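Local coordinates for probable ss-1,3-N-acetylglucosaminyltransferase (Staphylococcus aureus, PDB 6H2N), which is probably a glycosyltransferase of family 2, with a GT-A fold, and binds uridine-diphosphate-N-acetylglucosamine, at residues L54-D59 and G76-K81. Numbering follows the deposited sequence.
With UD1 (uridine-diphosphate-N-acetylglucosamine), chain K.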
ATOM      1  N   LEU B  54      24.856 -10.073 -49.023  1.00 18.97           N
ATOM      2  CA  LEU B  54      23.592 -10.361 -48.368  1.00 18.56           C
ATOM      3  C   LEU B  54      23.477 -11.877 -48.223  1.00 18.94           C
ATOM      4  O   LEU B  54      23.504 -12.626 -49.236  1.00 19.15           O
ATOM      5  CB  LEU B  54      22.445  -9.771 -49.193  1.00 18.59           C
ATOM      6  CG  LEU B  54      21.021 -10.078 -48.728  1.00 18.58           C
ATOM      7  CD1 LEU B  54      20.794  -9.645 -47.278  1.00 18.59           C
ATOM      8  CD2 LEU B  54      20.008  -9.389 -49.622  1.00 18.50           C
ATOM      9  N   ILE B  55      23.351 -12.307 -46.959  1.00 18.35           N
ATOM     10  CA  ILE B  55      23.153 -13.667 -46.575  1.00 19.04           C
ATOM     11  C   ILE B  55      21.698 -13.810 -46.146  1.00 19.17           C
ATOM     12  O   ILE B  55      21.285 -13.205 -45.167  1.00 18.85           O
ATOM     13  CB  ILE B  55      24.108 -14.094 -45.450  1.00 19.36           C
ATOM     14  CG1 ILE B  55      25.569 -13.811 -45.823  1.00 19.42           C
ATOM     15  CG2 ILE B  55      23.866 -15.555 -45.083  1.00 19.81           C
ATOM     16  CD1 ILE B  55      26.558 -14.142 -44.741  1.00 19.78           C
ATOM     17  N   ILE B  56      20.949 -14.604 -46.919  1.00 19.49           N
ATOM     18  CA  ILE B  56      19.586 -14.884 -46.657  1.00 19.76           C
ATOM     19  C   ILE B  56      19.503 -16.293 -46.091  1.00 20.36           C
ATOM     20  O   ILE B  56      19.947 -17.224 -46.748  1.00 20.56           O
ATOM     21  CB  ILE B  56      18.742 -14.755 -47.945  1.00 20.19           C
ATOM     22  CG1 ILE B  56      18.978 -13.402 -48.626  1.00 19.65           C
ATOM     23  CG2 ILE B  56      17.287 -15.005 -47.607  1.00 20.74           C
ATOM     24  CD1 ILE B  56      18.079 -13.114 -49.809  1.00 20.13           C
ATOM     25  N   ILE B  57      18.882 -16.420 -44.908  1.00 20.45           N
ATOM     26  CA  ILE B  57      18.596 -17.726 -44.307  1.00 21.59           C
ATOM     27  C   ILE B  57      17.083 -17.886 -44.173  1.00 21.81           C
ATOM     28  O   ILE B  57      16.452 -17.198 -43.372  1.00 21.39           O
ATOM     29  CB  ILE B  57      19.318 -17.906 -42.963  1.00 21.88           C
ATOM     30  CG1 ILE B  57      20.811 -17.608 -43.111  1.00 22.22           C
ATOM     31  CG2 ILE B  57      19.058 -19.291 -42.414  1.00 22.87           C
ATOM     32  CD1 ILE B  57      21.195 -16.249 -42.620  1.00 21.80           C
ATOM     33  N   ASP B  58      16.526 -18.787 -44.988  1.00 22.53           N
ATOM     34  CA  ASP B  58      15.110 -19.029 -44.996  1.00 23.27           C
ATOM     35  C   ASP B  58      14.784 -20.079 -43.930  1.00 23.84           C
ATOM     36  O   ASP B  58      15.309 -21.195 -43.977  1.00 24.89           O
ATOM     37  CB  ASP B  58      14.592 -19.483 -46.359  1.00 23.91           C
ATOM     38  CG  ASP B  58      13.084 -19.653 -46.333  1.00 24.49           C
ATOM     39  OD1 ASP B  58      12.395 -18.606 -46.227  1.00 24.10           O
ATOM     40  OD2 ASP B  58      12.626 -20.822 -46.296  1.00 24.97           O
ATOM     41  N   ASP B  59      13.879 -19.718 -43.021  1.00 23.77           N
ATOM     42  CA  ASP B  59      13.534 -20.539 -41.874  1.00 24.53           C
ATOM     43  C   ASP B  59      12.425 -21.504 -42.297  1.00 25.96           C
ATOM     44  O   ASP B  59      11.389 -21.587 -41.639  1.00 26.73           O
ATOM     45  CB  ASP B  59      13.161 -19.663 -40.671  1.00 24.07           C
ATOM     46  CG  ASP B  59      13.259 -20.355 -39.314  1.00 24.64           C
ATOM     47  OD1 ASP B  59      13.684 -21.519 -39.276  1.00 25.37           O
ATOM     48  OD2 ASP B  59      12.886 -19.717 -38.307  1.00 24.10           O
ATOM     49  N   GLY B  76      22.788 -15.638 -57.392  1.00 21.33           N
ATOM     50  CA  GLY B  76      24.015 -15.072 -57.872  1.00 21.03           C
ATOM     51  C   GLY B  76      24.347 -13.729 -57.234  1.00 20.26           C
ATOM     52  O   GLY B  76      25.497 -13.306 -57.321  1.00 20.05           O
ATOM     53  N   LEU B  77      23.360 -13.030 -56.654  1.00 19.63           N
ATOM     54  CA  LEU B  77      23.623 -11.715 -56.042  1.00 19.23           C
ATOM     55  C   LEU B  77      23.557 -11.787 -54.515  1.00 18.89           C
ATOM     56  O   LEU B  77      23.806 -10.780 -53.871  1.00 18.36           O
ATOM     57  CB  LEU B  77      22.619 -10.679 -56.546  1.00 18.93           C
ATOM     58  CG  LEU B  77      22.511 -10.560 -58.065  1.00 19.21           C
ATOM     59  CD1 LEU B  77      21.513  -9.505 -58.439  1.00 19.20           C
ATOM     60  CD2 LEU B  77      23.858 -10.250 -58.689  1.00 19.27           C
ATOM     61  N   VAL B  78      23.156 -12.946 -53.981  1.00 19.41           N
ATOM     62  CA  VAL B  78      23.041 -13.169 -52.565  1.00 19.40           C
ATOM     63  C   VAL B  78      23.663 -14.527 -52.274  1.00 20.07           C
ATOM     64  O   VAL B  78      23.818 -15.350 -53.178  1.00 20.57           O
ATOM     65  CB  VAL B  78      21.562 -13.091 -52.131  1.00 19.57           C
ATOM     66  CG1 VAL B  78      20.952 -11.739 -52.509  1.00 19.51           C
ATOM     67  CG2 VAL B  78      20.724 -14.223 -52.704  1.00 19.99           C
ATOM     68  N   ARG B  79      23.995 -14.760 -51.011  1.00 20.17           N
ATOM     69  CA  ARG B  79      24.262 -16.106 -50.509  1.00 21.38           C
ATOM     70  C   ARG B  79      22.996 -16.594 -49.817  1.00 21.69           C
ATOM     71  O   ARG B  79      22.294 -15.822 -49.207  1.00 21.08           O
ATOM     72  CB  ARG B  79      25.454 -16.103 -49.549  1.00 21.51           C
ATOM     73  CG  ARG B  79      26.744 -15.665 -50.216  1.00 22.03           C
ATOM     74  CD  ARG B  79      27.863 -15.550 -49.209  1.00 22.35           C
ATOM     75  NE  ARG B  79      28.161 -16.841 -48.608  1.00 22.84           N
ATOM     76  CZ  ARG B  79      28.809 -16.997 -47.471  1.00 23.04           C
ATOM     77  NH1 ARG B  79      29.277 -15.941 -46.833  1.00 22.68           N
ATOM     78  NH2 ARG B  79      28.977 -18.204 -46.972  1.00 23.54           N
ATOM     79  N   PHE B  80      22.702 -17.877 -49.946  1.00 23.57           N
ATOM     80  CA  PHE B  80      21.439 -18.365 -49.502  1.00 25.16           C
ATOM     81  C   PHE B  80      21.593 -19.753 -48.886  1.00 26.59           C
ATOM     82  O   PHE B  80      22.262 -20.604 -49.443  1.00 27.06           O
ATOM     83  CB  PHE B  80      20.452 -18.402 -50.667  1.00 26.66           C
ATOM     84  CG  PHE B  80      19.176 -19.126 -50.327  1.00 27.72           C
ATOM     85  CD1 PHE B  80      18.288 -18.591 -49.407  1.00 26.63           C
ATOM     86  CD2 PHE B  80      18.880 -20.347 -50.903  1.00 29.19           C
ATOM     87  CE1 PHE B  80      17.111 -19.251 -49.101  1.00 27.65           C
ATOM     88  CE2 PHE B  80      17.721 -21.027 -50.557  1.00 30.23           C
ATOM     89  CZ  PHE B  80      16.829 -20.467 -49.675  1.00 29.18           C
ATOM     90  N   LYS B  81      20.943 -19.945 -47.739  1.00 27.26           N
ATOM     91  CA  LYS B  81      20.797 -21.232 -47.127  1.00 29.82           C
ATOM     92  C   LYS B  81      19.347 -21.393 -46.660  1.00 29.15           C
ATOM     93  O   LYS B  81      18.814 -20.498 -46.005  1.00 26.16           O
ATOM     94  CB  LYS B  81      21.775 -21.367 -45.957  1.00 32.61           C
ATOM     95  CG  LYS B  81      21.920 -22.793 -45.423  1.00 36.93           C
ATOM     96  CD  LYS B  81      23.048 -22.980 -44.430  1.00 41.27           C
ATOM     97  CE  LYS B  81      24.434 -22.971 -45.046  1.00 45.37           C
ATOM     98  NZ  LYS B  81      25.482 -22.818 -44.004  1.00 47.78           N
TER
HETATM   99  C1' UD1 K 401      10.518  -7.757 -33.543  1.00 32.96           C
HETATM  100  C2' UD1 K 401      11.362  -6.583 -33.057  1.00 36.76           C
HETATM  101  C3' UD1 K 401      12.651  -6.515 -33.859  1.00 32.62           C
HETATM  102  C4' UD1 K 401      13.385  -7.851 -33.758  1.00 31.02           C
HETATM  103  C5' UD1 K 401      12.444  -9.016 -34.120  1.00 35.36           C
HETATM  104  C6' UD1 K 401      13.091 -10.376 -33.925  1.00 33.17           C
HETATM  105  C7' UD1 K 401       9.952  -4.769 -32.140  1.00 43.30           C
HETATM  106  C8' UD1 K 401       9.358  -3.405 -32.391  1.00 40.37           C
HETATM  107  N2' UD1 K 401      10.667  -5.298 -33.146  1.00 44.26           N
HETATM  108  O1' UD1 K 401      10.298  -7.588 -34.936  1.00 39.44           O
HETATM  109  O3' UD1 K 401      13.449  -5.425 -33.359  1.00 38.41           O
HETATM  110  O4' UD1 K 401      14.553  -7.842 -34.591  1.00 21.02           O
HETATM  111  O5' UD1 K 401      11.235  -8.974 -33.342  1.00 32.54           O
HETATM  112  O6' UD1 K 401      13.448 -10.519 -32.566  1.00 37.22           O
HETATM  113  O7' UD1 K 401       9.794  -5.353 -31.075  1.00 42.68           O
HETATM  114  N1  UD1 K 401      11.624 -15.085 -38.585  1.00 20.63           N
HETATM  115  C2  UD1 K 401      12.269 -16.317 -38.697  1.00 20.79           C
HETATM  116  N3  UD1 K 401      11.623 -17.455 -38.375  1.00 24.03           N
HETATM  117  C4  UD1 K 401      10.350 -17.408 -37.950  1.00 23.22           C
HETATM  118  C5  UD1 K 401       9.693 -16.203 -37.834  1.00 20.90           C
HETATM  119  C6  UD1 K 401      10.363 -15.030 -38.155  1.00 22.77           C
HETATM  120  O2  UD1 K 401      13.458 -16.343 -39.074  1.00 21.86           O
HETATM  121  O4  UD1 K 401       9.745 -18.464 -37.667  1.00 26.96           O
HETATM  122  C1B UD1 K 401      12.365 -13.877 -38.947  1.00 24.29           C
HETATM  123  C2B UD1 K 401      11.620 -12.943 -39.900  1.00 21.31           C
HETATM  124  O2' UD1 K 401      11.717 -13.383 -41.266  1.00 19.67           O
HETATM  125  C3B UD1 K 401      12.371 -11.647 -39.633  1.00 22.32           C
HETATM  126  C4B UD1 K 401      12.763 -11.748 -38.164  1.00 23.95           C
HETATM  127  O4B UD1 K 401      12.704 -13.117 -37.791  1.00 23.03           O
HETATM  128  O3B UD1 K 401      13.575 -11.535 -40.403  1.00 19.76           O
HETATM  129  C5B UD1 K 401      11.826 -10.981 -37.264  1.00 24.52           C
HETATM  130  O5B UD1 K 401      10.480 -11.172 -37.679  1.00 26.10           O
HETATM  131  PA  UD1 K 401       9.533  -9.907 -37.781  1.00 35.72           P
HETATM  132  O1A UD1 K 401       8.163 -10.365 -38.212  1.00 41.42           O
HETATM  133  O2A UD1 K 401      10.249  -8.786 -38.530  1.00 32.03           O
HETATM  134  O3A UD1 K 401       9.443  -9.513 -36.215  1.00 34.12           O
HETATM  135  PB  UD1 K 401       8.962  -8.064 -35.694  1.00 33.24           P
HETATM  136  O1B UD1 K 401       8.764  -7.032 -36.782  1.00 32.35           O
HETATM  137  O2B UD1 K 401       7.898  -8.311 -34.660  1.00 38.19           O
HETATM  138  O   HOH W   1      25.267 -10.207 -51.859  1.00 25.19           O
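The Phe80 ring meets Asp58 at its edge, near the ring plane, where CE1 lies 3.7 Å from Asp58 CB, and Ile56 O approaches Phe80 CD1 obliquely at 3.4 Å. With CG anti to the backbone N (chi1 170°), the ring turns toward strand 52-58, while Leu68 and Ile71 of helix 66-72 also touch it. This is the beta-alpha-beta crossover of strand 52-58, helix 66-72 and strand 79-82, part of the nucleotide-binding half of a GT-A fold; a bulky aromatic suits a place between sheet and helix. The other flat group, the Arg79 guanidinium, has Ile55 CD1 obliquely beside it, 3.9 Å from NH1. Its NH1 is hydrogen-bonded to the carbonyl O of Met100, the last residue of helix 91-100, while the side chain as a whole lies alongside Ile55; a long chain with a polar end suits this partly exposed place.

The strands run parallel, and Arg79 and Lys81 of strand 79-82 each bond through both N and O to residues of strand 52-58. Arg79 N donates to Leu54 O at 2.8 Å, and Arg79 O receives Ile56 N in a nearly straight bond of 176°. Lys81 repeats the pattern, its N giving to Ile56 O and its O accepting from Asp58 N. Branched aliphatics suit the buried strand: Ile56 CD1 reaches Val78 CG2 at 4.1 Å, and Leu54 CD2 lies alongside Val78 CG1 at 3.8 Å. A water bridges Leu54 N to Leu77 O.

At the C-terminal end of strand 52-58 the two aspartates have different partners. Asp58 OD1, on the last strand residue, is held by Ser61 and Thr28, whereas Asp59, just past it, reaches the uracil: UD1 N3 donates to Asp59 OD2 at 2.6 Å, an oxygen that also bonds to Ser87 OG.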